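Local coordinates for StAR-related lipid transfer protein 5 (Homo sapiens, PDB 2R55) that probably binds cholesterol or other sterols and may take part in transporting them, or other lipids, within the cell, at residues V54-R59 with S214-Y219; L68-G73 with V191-T196. All coordinates share one frame; numbering follows the deposited sequence.

From the N terminus the chain passes helix 21-40 and strand 46-49 before strand 54-60 supplies the first half of contact 1. Its sheet neighbour, strand 67-75, follows at once and opens contact 2. After 117 intervening residues, strand 188-197 closes contact 2 by pairing with 67-75. The next element, helix 204-227, then closes contact 1 across a span of 154 residues, so the loop of contact 2 lies wholly within that of contact 1. The two contacts meet: Ser57 and Arg59 pair through their backbones with Arg70 and Leu68, and the Met215 methyl packs near Gly71. Together they join early and late strands and lay the C-terminal helix against the sheet.

Contact 1 of 2, residues V54-R59 with S214-Y219; sequences VSVSWR and SMTRFY
Val54 packs on Tyr219 where strand 54-59 meets helix 214-219, and Val56 meets Met215 and Thr216 one helical turn earlier. In relatives this C-terminal helix of the START domain lies over the lipid cavity. Followed outward, Tyr219 starts with CB against Val54 CG2 at 3.6 Å. The other methyl, Val54 CG1, lies over one face of the ring, 4.0 Å from the centroid of the Tyr219 ring and 21° off the normal, a CH-pi contact shifted toward CG and CD1. Met215 O lies at the ring edge, in its plane. The hydroxyl ends the chain with a hydrogen bond to Leu190 O and a weak one to Thr192 OG1, so the buried polar tip has partners on strand 188-197.

Val54 CG1 reaches the ring because it is turned roughly anti to the backbone N (chi1 -150°), with CG2 left to press on Tyr219 CB. With both methyls gone, as in an alanine here, that ring face and Tyr219 CB would probably be left with a gap beside them.

Val56 works through one branch. Its CG1 lies 3.5 Å from Met215 CG, the two side chains sliding past each other in opposite senses, and 3.8 Å from Thr216 CG2, which comes in nearly at a right angle.

No hydrogen bond joins the two segments: the helix is held on the strand here by apolar and CH-pi contacts, mostly buried, while its polar groups bond to other residues, Tyr219 OH as described and Thr216 OG1 to Arg213 O and Arg49 NH2.

Contact 2 of 2, residues L68-G73 with V191-T196; sequences LYRGEG and VTFFHT
Gly71 and Thr192 form a hydrogen-bonded pair of this antiparallel pairing. Gly71 N gives a nearly straight bond to Thr192 O (2.7 Å, 178°), the shortest of the four cross-strand hydrogen bonds, and Thr192 N returns one to Gly71 O. Tyr69 and Phe194 form the next hydrogen-bonded pair: Tyr69 N meets Phe194 O at 2.9 Å close to the line of the carbonyl, whereas Phe194 N reaches Tyr69 O at a tilt of 29° from the carbonyl plane. Their side chains touch at the CB atoms (4.1 Å), and the rings turn to helix 204-227, one toward Phe211, the other edge-to-face with Phe218.

Packing is also close on the face carrying Arg70 and Phe193. The two side chains lie side by side, Arg70 CG coming within 3.4 Å of Phe193 CE1, with guanidinium and ring planes 85° apart. At the end of the pairing, Leu68 CD1 sits over one face of the His195 imidazole, 3.8 Å from its centroid. That ring is held by hydrogen bonds of ND1 to Pro173 O and of NE2 to Ser61 OG.

The partly exposed ends of Arg70 and Glu72 are looser. They make a salt bridge along their own strand, NH1 to OE1 at 2.6 Å, while Val191 CG1 touches one face of the guanidinium, 4.1 Å from Arg70 NH1.

This pairing of an early strand with the last one joins the curved sheet of the helix-grip fold of START domains, with helix 21-40 on one face and helix 204-227 on the other.

Contact 1 of 2, residues V54-R59 with S214-Y219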
# COMPACT_ATOMS: atom_id res chain seq x y z
N VAL A 54 11.23 -5.73 10.74
CA VAL A 54 10.51 -4.51 10.39
C VAL A 54 10.73 -3.35 11.35
O VAL A 54 11.32 -3.50 12.41
CB VAL A 54 8.97 -4.74 10.33
CG1 VAL A 54 8.33 -3.79 9.31
CG2 VAL A 54 8.64 -6.19 10.01
N SER A 55 10.21 -2.19 10.93
CA SER A 55 10.22 -0.95 11.69
C SER A 55 9.11 -0.06 11.15
O SER A 55 9.04 0.22 9.94
CB SER A 55 11.54 -0.24 11.51
OG SER A 55 11.70 0.08 10.14
N VAL A 56 8.22 0.37 12.02
CA VAL A 56 7.15 1.22 11.56
C VAL A 56 7.13 2.53 12.33
O VAL A 56 7.39 2.56 13.54
CB VAL A 56 5.76 0.49 11.52
CG1 VAL A 56 5.91 -0.98 11.10
CG2 VAL A 56 5.05 0.58 12.84
N SER A 57 6.88 3.61 11.61
CA SER A 57 6.72 4.92 12.21
C SER A 57 5.58 5.62 11.51
O SER A 57 5.07 5.11 10.51
CB SER A 57 8.01 5.72 12.07
OG SER A 57 8.56 5.59 10.77
N TRP A 58 5.16 6.77 12.04
CA TRP A 58 4.01 7.46 11.51
C TRP A 58 4.30 8.95 11.50
O TRP A 58 5.33 9.40 12.03
CB TRP A 58 2.75 7.14 12.34
CG TRP A 58 2.84 7.70 13.72
CD1 TRP A 58 3.47 7.13 14.79
CD2 TRP A 58 2.32 8.96 14.18
NE1 TRP A 58 3.38 7.96 15.89
CE2 TRP A 58 2.68 9.09 15.54
CE3 TRP A 58 1.59 9.98 13.57
CZ2 TRP A 58 2.33 10.21 16.31
CZ3 TRP A 58 1.24 11.11 14.34
CH2 TRP A 58 1.61 11.21 15.69
N ARG A 59 3.40 9.71 10.87
CA ARG A 59 3.33 11.16 11.03
C ARG A 59 1.97 11.67 10.56
O ARG A 59 1.30 10.99 9.79
CB ARG A 59 4.48 11.86 10.29
CG ARG A 59 4.23 12.12 8.83
CD ARG A 59 5.50 12.51 8.15
NE ARG A 59 5.25 12.93 6.78
CZ ARG A 59 6.20 13.40 5.98
NH1 ARG A 59 7.45 13.51 6.42
NH2 ARG A 59 5.90 13.74 4.73
N SER A 214 -0.99 -3.52 11.56
CA SER A 214 -1.33 -3.92 10.21
C SER A 214 -0.06 -3.98 9.36
O SER A 214 0.13 -4.92 8.58
CB SER A 214 -2.35 -2.94 9.62
OG SER A 214 -2.95 -3.44 8.43
N MET A 215 0.83 -3.01 9.56
CA MET A 215 2.12 -2.95 8.84
C MET A 215 3.11 -4.07 9.21
O MET A 215 3.72 -4.66 8.34
CB MET A 215 2.77 -1.58 9.03
CG MET A 215 4.02 -1.33 8.19
SD MET A 215 3.67 -0.79 6.51
CE MET A 215 3.16 0.89 6.77
N THR A 216 3.27 -4.34 10.51
CA THR A 216 4.17 -5.42 10.97
C THR A 216 3.71 -6.82 10.53
O THR A 216 4.54 -7.70 10.26
CB THR A 216 4.31 -5.43 12.50
OG1 THR A 216 3.04 -5.71 13.10
CG2 THR A 216 4.85 -4.09 13.00
N ARG A 217 2.40 -7.00 10.46
CA ARG A 217 1.77 -8.21 9.93
C ARG A 217 1.91 -8.32 8.42
O ARG A 217 2.04 -9.43 7.87
CB ARG A 217 0.27 -8.24 10.31
CG ARG A 217 -0.04 -9.04 11.55
CD ARG A 217 -1.11 -8.36 12.41
NE ARG A 217 -1.80 -9.34 13.27
CZ ARG A 217 -1.25 -9.93 14.33
NH1 ARG A 217 -0.00 -9.65 14.72
NH2 ARG A 217 -1.96 -10.82 15.02
N PHE A 218 1.84 -7.17 7.75
CA PHE A 218 2.00 -7.10 6.30
C PHE A 218 3.37 -7.67 5.89
O PHE A 218 3.47 -8.54 5.01
CB PHE A 218 1.80 -5.66 5.84
CG PHE A 218 2.17 -5.39 4.40
CD1 PHE A 218 1.25 -5.57 3.38
CD2 PHE A 218 3.44 -4.89 4.08
CE1 PHE A 218 1.60 -5.28 2.05
CE2 PHE A 218 3.79 -4.63 2.75
CZ PHE A 218 2.87 -4.82 1.74
N TYR A 219 4.42 -7.23 6.59
CA TYR A 219 5.78 -7.68 6.30
C TYR A 219 5.98 -9.12 6.71
O TYR A 219 6.62 -9.89 5.99
CB TYR A 219 6.83 -6.78 6.96
CG TYR A 219 7.13 -5.51 6.20
CD1 TYR A 219 6.24 -4.43 6.22
CD2 TYR A 219 8.32 -5.38 5.48
CE1 TYR A 219 6.52 -3.28 5.53
CE2 TYR A 219 8.61 -4.23 4.79
CZ TYR A 219 7.71 -3.18 4.82
OH TYR A 219 8.00 -2.02 4.12

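Contact 2 of 2, residues L68-G73 with V191-T196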
# COMPACT_ATOMS: atom_id res chain seq x y z
N LEU A 68 -0.05 9.15 8.19
CA LEU A 68 0.65 8.38 7.17
C LEU A 68 1.61 7.46 7.88
O LEU A 68 2.32 7.89 8.79
CB LEU A 68 1.40 9.33 6.22
CG LEU A 68 2.52 8.89 5.28
CD1 LEU A 68 2.02 7.94 4.19
CD2 LEU A 68 3.23 10.12 4.65
N TYR A 69 1.66 6.20 7.44
CA TYR A 69 2.46 5.15 8.07
C TYR A 69 3.58 4.67 7.14
O TYR A 69 3.36 4.52 5.93
CB TYR A 69 1.58 3.96 8.50
CG TYR A 69 0.69 4.28 9.68
CD1 TYR A 69 -0.59 4.79 9.49
CD2 TYR A 69 1.16 4.11 10.98
CE1 TYR A 69 -1.40 5.13 10.59
CE2 TYR A 69 0.36 4.43 12.08
CZ TYR A 69 -0.92 4.94 11.88
OH TYR A 69 -1.68 5.27 12.97
N ARG A 70 4.75 4.43 7.72
CA ARG A 70 5.94 4.09 6.97
C ARG A 70 6.54 2.80 7.51
O ARG A 70 6.91 2.72 8.70
CB ARG A 70 6.94 5.23 7.09
CG ARG A 70 8.33 4.99 6.45
CD ARG A 70 9.38 5.81 7.16
NE ARG A 70 10.53 6.10 6.33
CZ ARG A 70 11.55 5.26 6.13
NH1 ARG A 70 11.55 4.04 6.68
NH2 ARG A 70 12.56 5.63 5.35
N GLY A 71 6.62 1.80 6.65
CA GLY A 71 7.24 0.53 6.97
C GLY A 71 8.58 0.41 6.26
O GLY A 71 8.70 0.74 5.08
N GLU A 72 9.58 -0.06 6.99
CA GLU A 72 10.87 -0.34 6.39
C GLU A 72 11.40 -1.70 6.86
O GLU A 72 11.28 -2.06 8.05
CB GLU A 72 11.87 0.79 6.66
CG GLU A 72 13.33 0.48 6.30
CD GLU A 72 14.13 1.71 5.85
OE1 GLU A 72 13.89 2.84 6.37
OE2 GLU A 72 15.00 1.54 4.97
N GLY A 73 11.96 -2.45 5.93
CA GLY A 73 12.35 -3.82 6.20
C GLY A 73 12.96 -4.54 5.01
O GLY A 73 12.39 -4.54 3.90
N VAL A 191 10.25 -0.50 1.38
CA VAL A 191 9.68 0.61 2.14
C VAL A 191 8.26 0.86 1.64
O VAL A 191 8.04 1.07 0.43
CB VAL A 191 10.53 1.88 2.02
CG1 VAL A 191 10.09 2.94 3.05
CG2 VAL A 191 11.99 1.56 2.21
N THR A 192 7.30 0.80 2.56
CA THR A 192 5.90 0.88 2.19
C THR A 192 5.21 1.97 2.99
O THR A 192 5.52 2.17 4.18
CB THR A 192 5.13 -0.42 2.47
OG1 THR A 192 5.05 -0.62 3.89
CG2 THR A 192 5.78 -1.63 1.83
N PHE A 193 4.26 2.64 2.35
CA PHE A 193 3.46 3.65 3.00
C PHE A 193 1.99 3.30 2.94
O PHE A 193 1.45 3.06 1.87
CB PHE A 193 3.70 5.01 2.36
CG PHE A 193 5.11 5.46 2.45
CD1 PHE A 193 5.58 6.07 3.59
CD2 PHE A 193 5.99 5.21 1.41
CE1 PHE A 193 6.89 6.46 3.69
CE2 PHE A 193 7.32 5.59 1.51
CZ PHE A 193 7.76 6.22 2.65
N PHE A 194 1.37 3.26 4.12
CA PHE A 194 -0.07 3.11 4.26
C PHE A 194 -0.62 4.48 4.57
O PHE A 194 -0.14 5.16 5.48
CB PHE A 194 -0.38 2.15 5.40
CG PHE A 194 -0.19 0.71 5.04
CD1 PHE A 194 0.30 0.35 3.78
CD2 PHE A 194 -0.46 -0.28 5.96
CE1 PHE A 194 0.47 -0.98 3.45
CE2 PHE A 194 -0.29 -1.62 5.62
CZ PHE A 194 0.18 -1.97 4.37
N HIS A 195 -1.61 4.91 3.80
CA HIS A 195 -2.09 6.29 3.89
C HIS A 195 -3.58 6.24 3.78
O HIS A 195 -4.18 6.82 2.88
CB HIS A 195 -1.55 7.08 2.72
CG HIS A 195 -1.40 8.55 2.99
ND1 HIS A 195 -0.63 9.37 2.20
CD2 HIS A 195 -1.90 9.33 3.98
CE1 HIS A 195 -0.68 10.60 2.68
NE2 HIS A 195 -1.44 10.60 3.76
N THR A 196 -4.18 5.51 4.70
CA THR A 196 -5.53 5.01 4.50
C THR A 196 -6.52 5.80 5.29
O THR A 196 -6.29 6.08 6.46
CB THR A 196 -5.57 3.57 4.93
OG1 THR A 196 -4.72 2.83 4.06
CG2 THR A 196 -6.99 3.02 4.89